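Local coordinates for DNA mismatch repair protein MutL (Aquifex aeolicus, PDB 6LZI), which probably couples ATP binding and hydrolysis to DNA mismatch repair through an N-terminal ATPase domain of the GHKL (Bergerat-fold) family, captured here with ADP and magnesium, at residues K102-F107 with G113-V118; I56-V61 with F108-G113; K21-N26 with T135-R140. All coordinates share one frame; numbering follows the deposited sequence.

In the fold
The three contacts belong to the Bergerat ATP-binding fold, in which helices lie over one face of a mixed eight-stranded sheet and the nucleotide sits between. Contact 1 pairs neighbouring strands of that sheet, 100-106 and 113-119, as a hairpin. Contact 2, centred about 9 Å from the centre of contact 1, sets the turn of this hairpin against the start of helix 58-61; the two share Gly113. Contact 3, about 12 Å from contact 1 and 17 Å from contact 2 between centres, packs helix 16-29 on strand 134-140, next to strand 100-106. Along the chain it encloses the other two, whose segments alternate. Contacts 2 and 3 both touch ADP, whose pocket thus joins sequence-distant helix, loop and strand.

Contact 1 (K102-F107 with G113-V118); sequences KLRSRF and GKEIEV
Leu103 with Ile116, and Ser105 with Lys114, form the four backbone hydrogen bonds between 102-107 and 113-118; the first pair joins Leu103 N to Ile116 O at 2.9 Å and Ile116 N to Leu103 O at 2.8 Å. Between these pairs, Arg104 CA approaches Lys114 O and Glu115 CA approaches Leu103 O as CA-H...O contacts.

The short axes run antiparallel at 166°, forming a beta hairpin of the Bergerat-fold sheet, with Leu103 near the bound ADP; strand 122-129 flanks it beyond 113-118, and strand 134-140 beyond 102-107.

Charged side chains occupy the face carrying Lys102, Arg104, Glu115 and Glu117. Arg104 grips a single carboxylate oxygen side-on: its NE lies 2.9 Å from Glu115 OE1, nearly in line with the C-O bond, while NH2, 3.1 Å from the same OE1, comes from above the carboxylate. A bend at chi3 (67°) turns the guanidinium toward Glu115, the two planes standing 67° apart. Arg104 NH1 is taken by Glu136 and Glu138. Arg127 is salt-bridged to Glu117 and, less certainly, to OE2 of Glu115. Lys102 runs alongside Glu117, its CE 3.5 Å from Glu117 OE2, and a water accepts from its NZ at 2.7 Å.

On the face of Leu103 and Ile116 the touching groups are apolar: Leu103 CB meets Ile116 CG2 at 4.0 Å, and both side chains pack on Val61 of helix 58-61.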
loop_
_atom_site.group_PDB
_atom_site.type_symbol
_atom_site.label_atom_id
_atom_site.label_comp_id
_atom_site.label_asym_id
_atom_site.label_seq_id
_atom_site.Cartn_x
_atom_site.Cartn_y
_atom_site.Cartn_z
ATOM N N LYS A 102 -5.296 -18.148 -3.273
ATOM C CA LYS A 102 -6.362 -18.092 -4.258
ATOM C C LYS A 102 -6.338 -16.750 -4.978
ATOM O O LYS A 102 -6.130 -15.720 -4.367
ATOM C CB LYS A 102 -7.754 -18.285 -3.616
ATOM C CG LYS A 102 -8.068 -19.696 -3.191
ATOM C CD LYS A 102 -9.508 -19.841 -2.772
ATOM C CE LYS A 102 -9.728 -21.200 -2.078
ATOM N NZ LYS A 102 -10.894 -21.067 -1.149
ATOM N N LEU A 103 -6.601 -16.747 -6.258
ATOM C CA LEU A 103 -6.832 -15.465 -6.928
ATOM C C LEU A 103 -8.119 -15.583 -7.719
ATOM O O LEU A 103 -8.264 -16.506 -8.497
ATOM C CB LEU A 103 -5.707 -15.120 -7.880
ATOM C CG LEU A 103 -5.810 -13.859 -8.803
ATOM C CD1 LEU A 103 -4.403 -13.186 -9.065
ATOM C CD2 LEU A 103 -6.402 -14.147 -10.123
ATOM N N ARG A 104 -9.062 -14.684 -7.500
ATOM C CA ARG A 104 -10.245 -14.650 -8.337
ATOM C C ARG A 104 -10.299 -13.295 -9.042
ATOM O O ARG A 104 -9.919 -12.279 -8.466
ATOM C CB ARG A 104 -11.541 -14.919 -7.515
ATOM C CG ARG A 104 -11.902 -13.861 -6.441
ATOM C CD ARG A 104 -13.197 -14.347 -5.720
ATOM N NE ARG A 104 -12.866 -15.570 -4.964
ATOM C CZ ARG A 104 -12.314 -15.540 -3.747
ATOM N NH1 ARG A 104 -12.013 -14.371 -3.177
ATOM N NH2 ARG A 104 -12.020 -16.680 -3.086
ATOM N N SER A 105 -10.740 -13.291 -10.293
ATOM C CA SER A 105 -10.783 -12.038 -11.080
ATOM C C SER A 105 -11.867 -12.096 -12.155
ATOM O O SER A 105 -12.081 -13.121 -12.819
ATOM C CB SER A 105 -9.429 -11.734 -11.757
ATOM O OG SER A 105 -9.422 -10.445 -12.321
ATOM N N ARG A 106 -12.560 -10.975 -12.307
ATOM C CA ARG A 106 -13.561 -10.796 -13.318
ATOM C C ARG A 106 -13.100 -9.618 -14.181
ATOM O O ARG A 106 -12.901 -8.504 -13.673
ATOM C CB ARG A 106 -14.903 -10.495 -12.699
ATOM C CG ARG A 106 -15.987 -10.334 -13.798
ATOM C CD ARG A 106 -17.363 -10.052 -13.132
ATOM N NE ARG A 106 -18.288 -9.427 -14.067
ATOM C CZ ARG A 106 -19.478 -8.959 -13.691
ATOM N NH1 ARG A 106 -19.864 -9.122 -12.422
ATOM N NH2 ARG A 106 -20.258 -8.303 -14.552
ATOM N N PHE A 107 -12.893 -9.901 -15.448
ATOM C CA PHE A 107 -12.411 -8.896 -16.389
ATOM C C PHE A 107 -13.546 -7.931 -16.698
ATOM O O PHE A 107 -14.712 -8.330 -16.797
ATOM C CB PHE A 107 -11.956 -9.642 -17.651
ATOM C CG PHE A 107 -11.125 -8.838 -18.615
ATOM C CD1 PHE A 107 -9.937 -8.244 -18.204
ATOM C CD2 PHE A 107 -11.438 -8.860 -19.938
ATOM C CE1 PHE A 107 -9.151 -7.550 -19.111
ATOM C CE2 PHE A 107 -10.631 -8.159 -20.900
ATOM C CZ PHE A 107 -9.481 -7.533 -20.460
ATOM N N GLY A 113 -16.450 -14.191 -13.243
ATOM C CA GLY A 113 -15.065 -14.257 -12.867
ATOM C C GLY A 113 -14.542 -15.681 -12.946
ATOM O O GLY A 113 -15.280 -16.645 -13.156
ATOM N N LYS A 114 -13.224 -15.790 -12.753
ATOM C CA LYS A 114 -12.537 -17.061 -12.696
ATOM C C LYS A 114 -11.597 -17.069 -11.494
ATOM O O LYS A 114 -10.935 -16.063 -11.174
ATOM C CB LYS A 114 -11.784 -17.314 -14.043
ATOM C CG LYS A 114 -10.791 -18.476 -13.999
ATOM C CD LYS A 114 -10.269 -18.879 -15.348
ATOM C CE LYS A 114 -11.354 -18.877 -16.408
ATOM N NZ LYS A 114 -12.517 -19.834 -16.278
ATOM N N GLU A 115 -11.445 -18.226 -10.890
ATOM C CA GLU A 115 -10.655 -18.341 -9.667
ATOM C C GLU A 115 -9.614 -19.443 -9.839
ATOM O O GLU A 115 -9.927 -20.507 -10.347
ATOM C CB GLU A 115 -11.579 -18.656 -8.496
ATOM C CG GLU A 115 -10.756 -18.992 -7.265
ATOM C CD GLU A 115 -11.587 -19.257 -6.081
ATOM O OE1 GLU A 115 -12.345 -18.375 -5.705
ATOM O OE2 GLU A 115 -11.498 -20.368 -5.536
ATOM N N ILE A 116 -8.373 -19.169 -9.467
ATOM C CA ILE A 116 -7.324 -20.186 -9.524
ATOM C C ILE A 116 -6.827 -20.411 -8.111
ATOM O O ILE A 116 -6.762 -19.486 -7.290
ATOM C CB ILE A 116 -6.171 -19.762 -10.458
ATOM C CG1 ILE A 116 -5.121 -20.863 -10.557
ATOM C CG2 ILE A 116 -5.501 -18.471 -9.993
ATOM C CD1 ILE A 116 -4.386 -20.903 -11.891
ATOM N N GLU A 117 -6.552 -21.655 -7.786
ATOM C CA GLU A 117 -6.126 -22.002 -6.449
ATOM C C GLU A 117 -4.779 -22.723 -6.529
ATOM O O GLU A 117 -4.547 -23.549 -7.418
ATOM C CB GLU A 117 -7.170 -22.869 -5.712
ATOM C CG GLU A 117 -6.704 -23.228 -4.313
ATOM C CD GLU A 117 -7.762 -23.976 -3.494
ATOM O OE1 GLU A 117 -8.684 -24.519 -4.108
ATOM O OE2 GLU A 117 -7.669 -24.014 -2.250
ATOM N N VAL A 118 -3.860 -22.327 -5.658
ATOM C CA VAL A 118 -2.487 -22.825 -5.744
ATOM C C VAL A 118 -2.043 -23.115 -4.325
ATOM O O VAL A 118 -2.370 -22.367 -3.402
ATOM C CB VAL A 118 -1.538 -21.812 -6.424
ATOM C CG1 VAL A 118 -0.088 -22.220 -6.277
ATOM C CG2 VAL A 118 -1.912 -21.625 -7.899
HETATM O O HOH W 1 -12.924 -20.677 -2.911
#

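Contact 2 (I56-V61 with F108-G113); sequences IHPEDV and FQEKEG. With ADP (adenosine-5'-diphosphate), chain H.
The turn of the hairpin formed by strands 100-106 and 113-119 leans here on the N-terminal end of helix 58-61, where His57 and Pro58 receive the side chain of Glu110. The carboxylate of Glu110 crosses the imidazole of His57 at an angle, with the two planes 66° apart. Glu110 OE1 comes within 3.2 Å of His57 NE2, but the angle is too poor for a hydrogen bond, leaving a close polar approach. Lower down the same side chain, Glu110 CG packs 3.8 Å from Pro58 CD, the two side chains crossing at a slant. A bend at chi2 (-72°) folds the chain back and brings the carboxylate to His57.

His57 is the N-cap of this short, weakly bonded helix. Its ND1 accepts from Glu59 N at 2.8 Å in a nearly straight bond, with the donor in the ring plane, and this bond holds the imidazole in its orientation. Pro58 CD lies over one face of that ring, near its rim, and the ring of Phe107 also meets it.

Immediately before the cap, the chain passes the nucleotide pocket of the Bergerat fold: Ile56 CG1 lies 3.3 Å from ADP N3, and its CD1 rests 3.5 Å from ADP C4. Within the hairpin, Arg106 NE hydrogen-bonds to the carbonyl of Glu110, and Glu112 is salt-bridged to Arg128.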
loop_
_atom_site.group_PDB
_atom_site.type_symbol
_atom_site.label_atom_id
_atom_site.label_comp_id
_atom_site.label_asym_id
_atom_site.label_seq_id
_atom_site.Cartn_x
_atom_site.Cartn_y
_atom_site.Cartn_z
ATOM N N ILE A 56 -8.715 -9.376 -14.857
ATOM C CA ILE A 56 -7.825 -10.215 -15.651
ATOM C C ILE A 56 -8.717 -11.101 -16.495
ATOM O O ILE A 56 -9.703 -11.656 -15.978
ATOM C CB ILE A 56 -6.871 -11.054 -14.769
ATOM C CG1 ILE A 56 -6.090 -10.127 -13.817
ATOM C CG2 ILE A 56 -5.890 -11.871 -15.614
ATOM C CD1 ILE A 56 -5.663 -10.798 -12.538
ATOM N N HIS A 57 -8.431 -11.159 -17.803
ATOM C CA HIS A 57 -9.243 -11.972 -18.687
ATOM C C HIS A 57 -9.128 -13.412 -18.226
ATOM O O HIS A 57 -8.044 -13.814 -17.769
ATOM C CB HIS A 57 -8.791 -11.878 -20.146
ATOM C CG HIS A 57 -9.748 -12.527 -21.092
ATOM N ND1 HIS A 57 -9.777 -13.888 -21.305
ATOM C CD2 HIS A 57 -10.756 -12.009 -21.836
ATOM C CE1 HIS A 57 -10.743 -14.178 -22.153
ATOM N NE2 HIS A 57 -11.359 -13.057 -22.486
ATOM N N PRO A 58 -10.210 -14.199 -18.283
ATOM C CA PRO A 58 -10.093 -15.625 -17.911
ATOM C C PRO A 58 -8.939 -16.359 -18.585
ATOM O O PRO A 58 -8.320 -17.229 -17.954
ATOM C CB PRO A 58 -11.442 -16.215 -18.367
ATOM C CG PRO A 58 -12.390 -15.083 -18.322
ATOM C CD PRO A 58 -11.581 -13.865 -18.720
ATOM N N GLU A 59 -8.659 -16.064 -19.861
ATOM C CA GLU A 59 -7.561 -16.739 -20.552
ATOM C C GLU A 59 -6.196 -16.414 -19.952
ATOM O O GLU A 59 -5.238 -17.163 -20.187
ATOM C CB GLU A 59 -7.581 -16.398 -22.049
ATOM C CG GLU A 59 -8.884 -16.795 -22.718
ATOM C CD GLU A 59 -8.767 -16.914 -24.221
ATOM O OE1 GLU A 59 -8.106 -17.875 -24.662
ATOM O OE2 GLU A 59 -9.332 -16.064 -24.956
ATOM N N ASP A 60 -6.085 -15.347 -19.150
ATOM C CA ASP A 60 -4.816 -14.955 -18.573
ATOM C C ASP A 60 -4.717 -15.297 -17.087
ATOM O O ASP A 60 -3.622 -15.199 -16.511
ATOM C CB ASP A 60 -4.568 -13.438 -18.768
ATOM C CG ASP A 60 -4.509 -13.011 -20.251
ATOM O OD1 ASP A 60 -3.916 -13.746 -21.074
ATOM O OD2 ASP A 60 -5.055 -11.938 -20.612
ATOM N N VAL A 61 -5.825 -15.695 -16.449
ATOM C CA VAL A 61 -5.783 -15.968 -15.012
ATOM C C VAL A 61 -4.714 -17.019 -14.695
ATOM O O VAL A 61 -3.886 -16.829 -13.785
ATOM C CB VAL A 61 -7.178 -16.382 -14.500
ATOM C CG1 VAL A 61 -7.109 -16.876 -13.063
ATOM C CG2 VAL A 61 -8.124 -15.210 -14.593
ATOM N N PHE A 108 -13.207 -6.667 -16.938
ATOM C CA PHE A 108 -14.255 -5.688 -17.204
ATOM C C PHE A 108 -15.160 -6.101 -18.379
ATOM O O PHE A 108 -16.347 -5.732 -18.410
ATOM C CB PHE A 108 -13.618 -4.291 -17.419
ATOM C CG PHE A 108 -12.926 -4.137 -18.748
ATOM C CD1 PHE A 108 -11.581 -4.488 -18.869
ATOM C CD2 PHE A 108 -13.585 -3.569 -19.831
ATOM C CE1 PHE A 108 -10.921 -4.334 -20.110
ATOM C CE2 PHE A 108 -12.954 -3.415 -21.075
ATOM C CZ PHE A 108 -11.621 -3.800 -21.210
ATOM N N GLN A 109 -14.684 -6.934 -19.299
ATOM C CA GLN A 109 -15.511 -7.297 -20.446
ATOM C C GLN A 109 -16.367 -8.543 -20.212
ATOM O O GLN A 109 -17.160 -8.906 -21.083
ATOM C CB GLN A 109 -14.633 -7.524 -21.688
ATOM C CG GLN A 109 -13.570 -6.482 -21.911
ATOM C CD GLN A 109 -13.229 -6.281 -23.384
ATOM O OE1 GLN A 109 -12.464 -7.056 -23.975
ATOM N NE2 GLN A 109 -13.796 -5.226 -23.986
ATOM N N GLU A 110 -16.232 -9.203 -19.064
ATOM C CA GLU A 110 -16.819 -10.515 -18.840
ATOM C C GLU A 110 -17.925 -10.447 -17.801
ATOM O O GLU A 110 -17.889 -9.613 -16.896
ATOM C CB GLU A 110 -15.749 -11.499 -18.379
ATOM C CG GLU A 110 -14.706 -11.767 -19.421
ATOM C CD GLU A 110 -15.237 -12.602 -20.566
ATOM O OE1 GLU A 110 -14.423 -13.004 -21.424
ATOM O OE2 GLU A 110 -16.459 -12.879 -20.612
ATOM N N LYS A 111 -18.909 -11.342 -17.932
ATOM C CA LYS A 111 -19.988 -11.369 -16.943
ATOM C C LYS A 111 -19.596 -12.147 -15.694
ATOM O O LYS A 111 -20.084 -11.838 -14.593
ATOM C CB LYS A 111 -21.255 -11.999 -17.556
ATOM C CG LYS A 111 -21.822 -11.254 -18.756
ATOM C CD LYS A 111 -23.137 -11.880 -19.198
ATOM C CE LYS A 111 -23.647 -11.301 -20.522
ATOM N NZ LYS A 111 -23.795 -9.829 -20.428
ATOM N N GLU A 112 -18.681 -13.107 -15.842
ATOM C CA GLU A 112 -18.278 -14.031 -14.785
ATOM C C GLU A 112 -16.809 -13.857 -14.477
ATOM O O GLU A 112 -16.010 -13.494 -15.354
ATOM C CB GLU A 112 -18.431 -15.518 -15.170
ATOM C CG GLU A 112 -19.699 -15.954 -15.724
ATOM C CD GLU A 112 -19.814 -17.476 -15.606
ATOM O OE1 GLU A 112 -20.947 -17.956 -15.435
ATOM O OE2 GLU A 112 -18.781 -18.189 -15.658
ATOM N N GLY A 113 -16.450 -14.191 -13.243
ATOM C CA GLY A 113 -15.065 -14.257 -12.867
ATOM C C GLY A 113 -14.542 -15.681 -12.946
ATOM O O GLY A 113 -15.280 -16.645 -13.156
HETATM P PB ADP H . 3.983 -7.649 -12.446
HETATM O O1B ADP H . 2.930 -6.886 -11.715
HETATM O O2B ADP H . 3.707 -7.712 -13.971
HETATM O O3B ADP H . 5.369 -7.106 -12.175
HETATM P PA ADP H . 2.822 -9.759 -10.891
HETATM O O1A ADP H . 3.233 -11.178 -10.626
HETATM O O2A ADP H . 2.665 -8.907 -9.678
HETATM O O3A ADP H . 3.964 -9.161 -11.933
HETATM O "O5'" ADP H . 1.363 -9.722 -11.585
HETATM C "C5'" ADP H . 1.410 -10.368 -12.858
HETATM C "C4'" ADP H . 0.332 -9.808 -13.781
HETATM O "O4'" ADP H . -0.932 -10.170 -13.283
HETATM C "C3'" ADP H . 0.287 -8.302 -13.939
HETATM O "O3'" ADP H . 1.131 -7.905 -15.055
HETATM C "C2'" ADP H . -1.166 -8.055 -14.299
HETATM O "O2'" ADP H . -1.229 -8.341 -15.734
HETATM C "C1'" ADP H . -1.888 -9.175 -13.589
HETATM N N9 ADP H . -2.455 -8.758 -12.313
HETATM C C8 ADP H . -2.010 -9.058 -11.062
HETATM N N7 ADP H . -2.817 -8.512 -10.113
HETATM C C5 ADP H . -3.768 -7.837 -10.810
HETATM C C6 ADP H . -4.921 -7.036 -10.392
HETATM N N6 ADP H . -5.166 -6.834 -9.068
HETATM N N1 ADP H . -5.693 -6.494 -11.374
HETATM C C2 ADP H . -5.367 -6.704 -12.717
HETATM N N3 ADP H . -4.352 -7.440 -13.162
HETATM C C4 ADP H . -3.555 -8.025 -12.226
#

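Contact 3 (K21-N26 with T135-R140); sequences KELVEN and TEVEVR. With MG (magnesium ion), chain B; ADP (adenosine-5'-diphosphate), chain H.
Helix 21-26 lies over strand 135-140 without any backbone hydrogen bond between them, the nearest CA pair being Leu23 and Val137, 7.6 Å apart. Leu23 carries the buried contact. With CG anti to the carbonyl carbon (chi1 -62°), it presents both methyls to the strand: CD2 approaches Val137 CG1 at 3.8 Å, while CD1 spans Val137 and, at 4.2 Å, Val139 CG2. The leucine and Val137 side chains meet at a slant, and all three residues are buried.

One turn further along, the helix supplies the magnesium site. Asn26 OD1 binds the magnesium at 2.0 Å, and Asn26 ND2 donates to ADP O2A at 2.7 Å, so the two ends of one amide hold the metal and the alpha phosphate to which it is bound. ADP O1B, ADP O2A and three waters complete six ligands. Glu22 and Glu25 act from the second shell, each accepting from a different metal-bound water, and Lys21 is salt-bridged to both, weakly to Glu25. This use of the helix asparagine is characteristic of GHKL ATPases. At the other end of the nucleotide, Thr135 CB lies 3.5 Å from ADP N6.

Leu23 also touches Leu92 of helix 91-96 and Val49 of strand 46-51, and Val137 and Val139 pack on Phe101 of strand 100-106; helix 156-173 touches Lys21, Val24 and Glu25 on helix 16-29.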
loop_
_atom_site.group_PDB
_atom_site.type_symbol
_atom_site.label_atom_id
_atom_site.label_comp_id
_atom_site.label_asym_id
_atom_site.label_seq_id
_atom_site.Cartn_x
_atom_site.Cartn_y
_atom_site.Cartn_z
ATOM N N LYS A 21 2.214 -5.453 -0.078
ATOM C CA LYS A 21 2.785 -4.443 -0.962
ATOM C C LYS A 21 2.574 -4.856 -2.416
ATOM O O LYS A 21 2.119 -4.055 -3.284
ATOM C CB LYS A 21 4.287 -4.298 -0.659
ATOM C CG LYS A 21 4.995 -3.307 -1.577
ATOM C CD LYS A 21 5.632 -4.023 -2.767
ATOM C CE LYS A 21 6.629 -3.150 -3.459
ATOM N NZ LYS A 21 7.056 -3.847 -4.701
ATOM N N GLU A 22 2.959 -6.096 -2.716
ATOM C CA GLU A 22 2.868 -6.575 -4.092
ATOM C C GLU A 22 1.447 -6.600 -4.527
ATOM O O GLU A 22 1.159 -6.194 -5.654
ATOM C CB GLU A 22 3.483 -7.939 -4.278
ATOM C CG GLU A 22 4.948 -7.954 -3.888
ATOM C CD GLU A 22 5.823 -7.155 -4.850
ATOM O OE1 GLU A 22 6.943 -6.716 -4.467
ATOM O OE2 GLU A 22 5.394 -6.908 -5.982
ATOM N N LEU A 23 0.521 -7.019 -3.631
ATOM C CA LEU A 23 -0.868 -7.053 -4.106
ATOM C C LEU A 23 -1.423 -5.646 -4.347
ATOM O O LEU A 23 -2.085 -5.407 -5.355
ATOM C CB LEU A 23 -1.770 -7.838 -3.125
ATOM C CG LEU A 23 -1.240 -9.280 -3.081
ATOM C CD1 LEU A 23 -2.121 -10.032 -1.984
ATOM C CD2 LEU A 23 -1.175 -10.066 -4.345
ATOM N N VAL A 24 -1.183 -4.699 -3.425
ATOM C CA VAL A 24 -1.789 -3.384 -3.595
ATOM C C VAL A 24 -1.131 -2.699 -4.781
ATOM O O VAL A 24 -1.778 -1.993 -5.549
ATOM C CB VAL A 24 -1.590 -2.589 -2.291
ATOM C CG1 VAL A 24 -1.883 -1.141 -2.489
ATOM C CG2 VAL A 24 -2.465 -3.224 -1.114
ATOM N N GLU A 25 0.160 -2.947 -4.981
ATOM C CA GLU A 25 0.786 -2.408 -6.193
ATOM C C GLU A 25 0.061 -2.900 -7.442
ATOM O O GLU A 25 -0.195 -2.096 -8.358
ATOM C CB GLU A 25 2.287 -2.762 -6.238
ATOM C CG GLU A 25 2.986 -2.333 -7.534
ATOM C CD GLU A 25 4.491 -2.589 -7.486
ATOM O OE1 GLU A 25 5.072 -3.344 -8.337
ATOM O OE2 GLU A 25 5.113 -1.976 -6.609
ATOM N N ASN A 26 -0.349 -4.192 -7.460
ATOM C CA ASN A 26 -1.017 -4.764 -8.615
ATOM C C ASN A 26 -2.394 -4.145 -8.778
ATOM O O ASN A 26 -2.822 -3.839 -9.906
ATOM C CB ASN A 26 -1.121 -6.285 -8.451
ATOM C CG ASN A 26 0.190 -6.965 -8.756
ATOM O OD1 ASN A 26 1.058 -6.339 -9.361
ATOM N ND2 ASN A 26 0.350 -8.200 -8.396
ATOM N N THR A 135 -10.550 -7.783 -8.897
ATOM C CA THR A 135 -9.653 -8.886 -8.520
ATOM C C THR A 135 -9.580 -9.010 -7.017
ATOM O O THR A 135 -9.578 -8.005 -6.310
ATOM C CB THR A 135 -8.225 -8.619 -9.085
ATOM O OG1 THR A 135 -8.304 -8.503 -10.509
ATOM C CG2 THR A 135 -7.258 -9.722 -8.746
ATOM N N GLU A 136 -9.580 -10.246 -6.521
ATOM C CA GLU A 136 -9.445 -10.516 -5.102
ATOM C C GLU A 136 -8.390 -11.608 -4.953
ATOM O O GLU A 136 -8.489 -12.645 -5.605
ATOM C CB GLU A 136 -10.807 -10.961 -4.524
ATOM C CG GLU A 136 -10.680 -11.167 -3.029
ATOM C CD GLU A 136 -12.070 -11.103 -2.414
ATOM O OE1 GLU A 136 -12.246 -10.283 -1.508
ATOM O OE2 GLU A 136 -12.942 -11.738 -3.030
ATOM N N VAL A 137 -7.373 -11.379 -4.111
ATOM C CA VAL A 137 -6.315 -12.354 -3.879
ATOM C C VAL A 137 -6.336 -12.685 -2.391
ATOM O O VAL A 137 -6.435 -11.776 -1.537
ATOM C CB VAL A 137 -4.953 -11.756 -4.319
ATOM C CG1 VAL A 137 -3.832 -12.816 -4.148
ATOM C CG2 VAL A 137 -5.077 -11.354 -5.762
ATOM N N GLU A 138 -6.304 -13.988 -2.069
ATOM C CA GLU A 138 -6.274 -14.458 -0.680
ATOM C C GLU A 138 -5.009 -15.269 -0.534
ATOM O O GLU A 138 -4.815 -16.235 -1.264
ATOM C CB GLU A 138 -7.492 -15.334 -0.361
ATOM C CG GLU A 138 -8.703 -14.469 -0.534
ATOM C CD GLU A 138 -9.980 -15.148 -0.148
ATOM O OE1 GLU A 138 -9.893 -16.259 0.397
ATOM O OE2 GLU A 138 -11.047 -14.554 -0.408
ATOM N N VAL A 139 -4.161 -14.862 0.408
ATOM C CA VAL A 139 -2.907 -15.552 0.718
ATOM C C VAL A 139 -2.994 -16.091 2.152
ATOM O O VAL A 139 -3.135 -15.311 3.110
ATOM C CB VAL A 139 -1.738 -14.565 0.557
ATOM C CG1 VAL A 139 -0.442 -15.220 0.894
ATOM C CG2 VAL A 139 -1.814 -14.071 -0.915
ATOM N N ARG A 140 -3.064 -17.416 2.279
ATOM C CA ARG A 140 -3.247 -18.039 3.581
ATOM C C ARG A 140 -2.008 -18.800 3.993
ATOM O O ARG A 140 -1.355 -19.392 3.140
ATOM C CB ARG A 140 -4.435 -19.015 3.576
ATOM C CG ARG A 140 -5.795 -18.270 3.576
ATOM C CD ARG A 140 -6.969 -19.258 3.722
ATOM N NE ARG A 140 -8.161 -18.448 3.986
ATOM C CZ ARG A 140 -8.502 -17.968 5.193
ATOM N NH1 ARG A 140 -7.762 -18.221 6.279
ATOM N NH2 ARG A 140 -9.576 -17.213 5.314
HETATM MG MG MG B . 3.016 -6.784 -9.655
HETATM P PB ADP H . 3.983 -7.649 -12.446
HETATM O O1B ADP H . 2.930 -6.886 -11.715
HETATM O O2B ADP H . 3.707 -7.712 -13.971
HETATM O O3B ADP H . 5.369 -7.106 -12.175
HETATM P PA ADP H . 2.822 -9.759 -10.891
HETATM O O1A ADP H . 3.233 -11.178 -10.626
HETATM O O2A ADP H . 2.665 -8.907 -9.678
HETATM O O3A ADP H . 3.964 -9.161 -11.933
HETATM O "O5'" ADP H . 1.363 -9.722 -11.585
HETATM C "C5'" ADP H . 1.410 -10.368 -12.858
HETATM C "C4'" ADP H . 0.332 -9.808 -13.781
HETATM O "O4'" ADP H . -0.932 -10.170 -13.283
HETATM C "C3'" ADP H . 0.287 -8.302 -13.939
HETATM O "O3'" ADP H . 1.131 -7.905 -15.055
HETATM C "C2'" ADP H . -1.166 -8.055 -14.299
HETATM O "O2'" ADP H . -1.229 -8.341 -15.734
HETATM C "C1'" ADP H . -1.888 -9.175 -13.589
HETATM N N9 ADP H . -2.455 -8.758 -12.313
HETATM C C8 ADP H . -2.010 -9.058 -11.062
HETATM N N7 ADP H . -2.817 -8.512 -10.113
HETATM C C5 ADP H . -3.768 -7.837 -10.810
HETATM C C6 ADP H . -4.921 -7.036 -10.392
HETATM N N6 ADP H . -5.166 -6.834 -9.068
HETATM N N1 ADP H . -5.693 -6.494 -11.374
HETATM C C2 ADP H . -5.367 -6.704 -12.717
HETATM N N3 ADP H . -4.352 -7.440 -13.162
HETATM C C4 ADP H . -3.555 -8.025 -12.226
HETATM O O HOH W 2 3.086 -6.931 -7.445
HETATM O O HOH W 3 3.357 -4.774 -9.776
HETATM O O HOH W 4 5.163 -7.226 -9.668
#